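Local coordinates for cobalamin (Vitamin B12) biosynthesis CbiX protein (Marinobacter aquaeolei, PDB 3LYH) that is probably a metal-binding lyase of the chelatase-like CbiX family, whose relatives insert metal ions into tetrapyrroles such as the precursor of vitamin B12, at residues Ile113-Val116 / Val117-Glu120. Sequence-based numbering, arbitrary orientation. Where two conformers were deposited one is given.
Sequences IRDV and VKEE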
ATOM      1  N   ILE B 113       1.332  -9.833   0.431  1.00 10.81           N
ATOM      2  CA  ILE B 113       2.735  -9.410   0.421  1.00 10.36           C
ATOM      3  C   ILE B 113       3.684 -10.612   0.468  1.00  8.55           C
ATOM      4  O   ILE B 113       4.646 -10.706  -0.274  1.00 10.45           O
ATOM      5  CB  ILE B 113       3.027  -8.375   1.569  1.00 10.20           C
ATOM      6  CG1 ILE B 113       2.330  -7.060   1.267  1.00 11.68           C
ATOM      7  CG2 ILE B 113       4.523  -8.188   1.787  1.00 13.56           C
ATOM      8  CD1 ILE B 113       2.281  -6.090   2.460  1.00 12.29           C
ATOM      9  N   ARG B 114       3.381 -11.575   1.323  1.00 10.42           N
ATOM     10  CA  ARG B 114       4.171 -12.804   1.381  1.00  9.10           C
ATOM     11  C   ARG B 114       4.191 -13.488   0.002  1.00  6.25           C
ATOM     12  O   ARG B 114       5.212 -13.975  -0.441  1.00  9.04           O
ATOM     13  CB  ARG B 114       3.610 -13.777   2.425  1.00 11.11           C
ATOM     14  CG  ARG B 114       4.456 -14.972   2.637  1.00 10.29           C
ATOM     15  CD  ARG B 114       3.857 -15.952   3.601  1.00 24.68           C
ATOM     16  NE  ARG B 114       2.540 -16.373   3.153  1.00 26.60           N
ATOM     17  CZ  ARG B 114       1.690 -17.065   3.907  1.00 28.65           C
ATOM     18  NH1 ARG B 114       2.016 -17.431   5.147  1.00 34.42           N
ATOM     19  NH2 ARG B 114       0.507 -17.386   3.412  1.00 32.62           N
ATOM     20  N   ASP B 115       3.022 -13.588  -0.608  1.00  9.97           N
ATOM     21  CA  ASP B 115       2.908 -14.236  -1.909  1.00  9.72           C
ATOM     22  C   ASP B 115       3.773 -13.530  -2.976  1.00  9.62           C
ATOM     23  O   ASP B 115       4.458 -14.180  -3.766  1.00 10.28           O
ATOM     24  CB  ASP B 115       1.453 -14.301  -2.358  1.00 10.81           C
ATOM     25  CG  ASP B 115       0.583 -15.215  -1.480  1.00 16.44           C
ATOM     26  OD1 ASP B 115       1.106 -16.095  -0.730  1.00 16.24           O
ATOM     27  OD2 ASP B 115      -0.660 -14.995  -1.534  1.00 23.34           O
ATOM     28  N   VAL B 116       3.795 -12.195  -2.952  1.00  9.38           N
ATOM     29  CA  VAL B 116       4.635 -11.425  -3.861  1.00 10.63           C
ATOM     30  C   VAL B 116       6.107 -11.667  -3.561  1.00  8.66           C
ATOM     31  O   VAL B 116       6.912 -11.859  -4.481  1.00 10.67           O
ATOM     32  CB  VAL B 116       4.331  -9.915  -3.775  1.00 11.21           C
ATOM     33  CG1 VAL B 116       5.315  -9.050  -4.592  1.00 10.53           C
ATOM     34  CG2 VAL B 116       2.896  -9.658  -4.269  1.00 12.23           C
ATOM     35  N   VAL B 117       6.469 -11.649  -2.266  1.00  9.64           N
ATOM     36  CA  VAL B 117       7.852 -11.874  -1.862  1.00 10.08           C
ATOM     37  C   VAL B 117       8.344 -13.271  -2.307  1.00  9.26           C
ATOM     38  O   VAL B 117       9.484 -13.407  -2.817  1.00 13.49           O
ATOM     39  CB  VAL B 117       8.092 -11.687  -0.358  1.00  9.81           C
ATOM     40  CG1 VAL B 117       9.486 -12.136   0.020  1.00 14.14           C
ATOM     41  CG2 VAL B 117       7.877 -10.222   0.037  1.00 12.53           C
ATOM     42  N   LYS B 118       7.504 -14.301  -2.181  1.00 11.09           N
ATOM     43  CA  LYS B 118       7.818 -15.638  -2.729  0.50 11.62           C
ATOM     44  C   LYS B 118       8.098 -15.625  -4.241  1.00 10.75           C
ATOM     45  O   LYS B 118       9.021 -16.289  -4.682  1.00 12.43           O
ATOM     46  CB  LYS B 118       6.710 -16.645  -2.396  0.50 11.49           C
ATOM     47  CG  LYS B 118       6.635 -16.990  -0.911  0.50 15.81           C
ATOM     48  CD  LYS B 118       5.306 -17.684  -0.462  0.50 17.71           C
ATOM     49  CE  LYS B 118       5.130 -19.118  -1.003  0.50 21.35           C
ATOM     50  NZ  LYS B 118       3.906 -19.851  -0.424  0.50 14.67           N
ATOM     51  N   GLU B 119       7.290 -14.889  -5.011  1.00 11.31           N
ATOM     52  CA  GLU B 119       7.531 -14.743  -6.447  1.00 12.34           C
ATOM     53  C   GLU B 119       8.897 -14.080  -6.674  1.00 12.82           C
ATOM     54  O   GLU B 119       9.644 -14.534  -7.525  1.00 11.83           O
ATOM     55  CB  GLU B 119       6.469 -13.910  -7.156  1.00 13.78           C
ATOM     56  CG  GLU B 119       5.081 -14.458  -7.187  1.00 19.60           C
ATOM     57  CD  GLU B 119       4.048 -13.470  -7.797  1.00 22.08           C
ATOM     58  OE1 GLU B 119       4.341 -12.266  -8.050  1.00 24.88           O
ATOM     59  OE2 GLU B 119       2.901 -13.933  -8.001  1.00 25.64           O
ATOM     60  N   GLU B 120       9.221 -13.051  -5.886  1.00 10.32           N
ATOM     61  CA  GLU B 120      10.495 -12.353  -6.087  1.00  9.22           C
ATOM     62  C   GLU B 120      11.691 -13.194  -5.689  1.00 10.19           C
ATOM     63  O   GLU B 120      12.745 -13.122  -6.294  1.00 10.80           O
ATOM     64  CB  GLU B 120      10.485 -10.996  -5.354  1.00  9.05           C
ATOM     65  CG  GLU B 120       9.437 -10.033  -5.877  1.00 10.34           C
ATOM     66  CD  GLU B 120       9.707  -9.462  -7.284  1.00 13.18           C
ATOM     67  OE1 GLU B 120      10.738  -9.787  -7.895  1.00 13.48           O
ATOM     68  OE2 GLU B 120       8.863  -8.701  -7.783  1.00 17.27           O
TER
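Val-117 N donates to Ile-113 O at 2.9 Å, the first of four successive i to i+4 backbone bonds that make this two turns of ordinary alpha helix. Lys-118 N reaches Arg-114 O, also at 2.9 Å and nearly straight (167° at the hydrogen). The next link is longer, Glu-119 N to Asp-115 O at 3.2 Å, and Glu-120 N closes the series on Val-116 O.

The segment belongs to the C-terminal helix 107-125, which projects from the parallel-sheet alpha/beta body and packs against the second subunit. That setting explains the residue types. Ile-113, Val-116 and Val-117 supply branched apolar groups to the interface, while Glu-119 and Glu-120 form salt bridges with Arg-108 and Arg-98 of the second subunit, respectively. Within its own chain Glu-120 also pairs with Arg-123, its carboxylate turned by a bend at chi2 (-70°).

On the more exposed side, the flexible Lys-118, in the conformer given, one of two, lays its CD 4.2 Å from Arg-114 CG. A bend at chi3 tentatively leaves NZ 4.7 Å from Asp-115 OD1, a separation that might allow a weak attraction but is no contact. Arg-114 NE lies 5.2 Å from that same NZ; any repulsion would be modest, and the aspartate may offset it.

Among the apolar groups, methyl CG2 of Val-117 stands beside its own backbone N, 4.3 Å from Ile-113 CG2 and 3.3 Å from Ile-113 O.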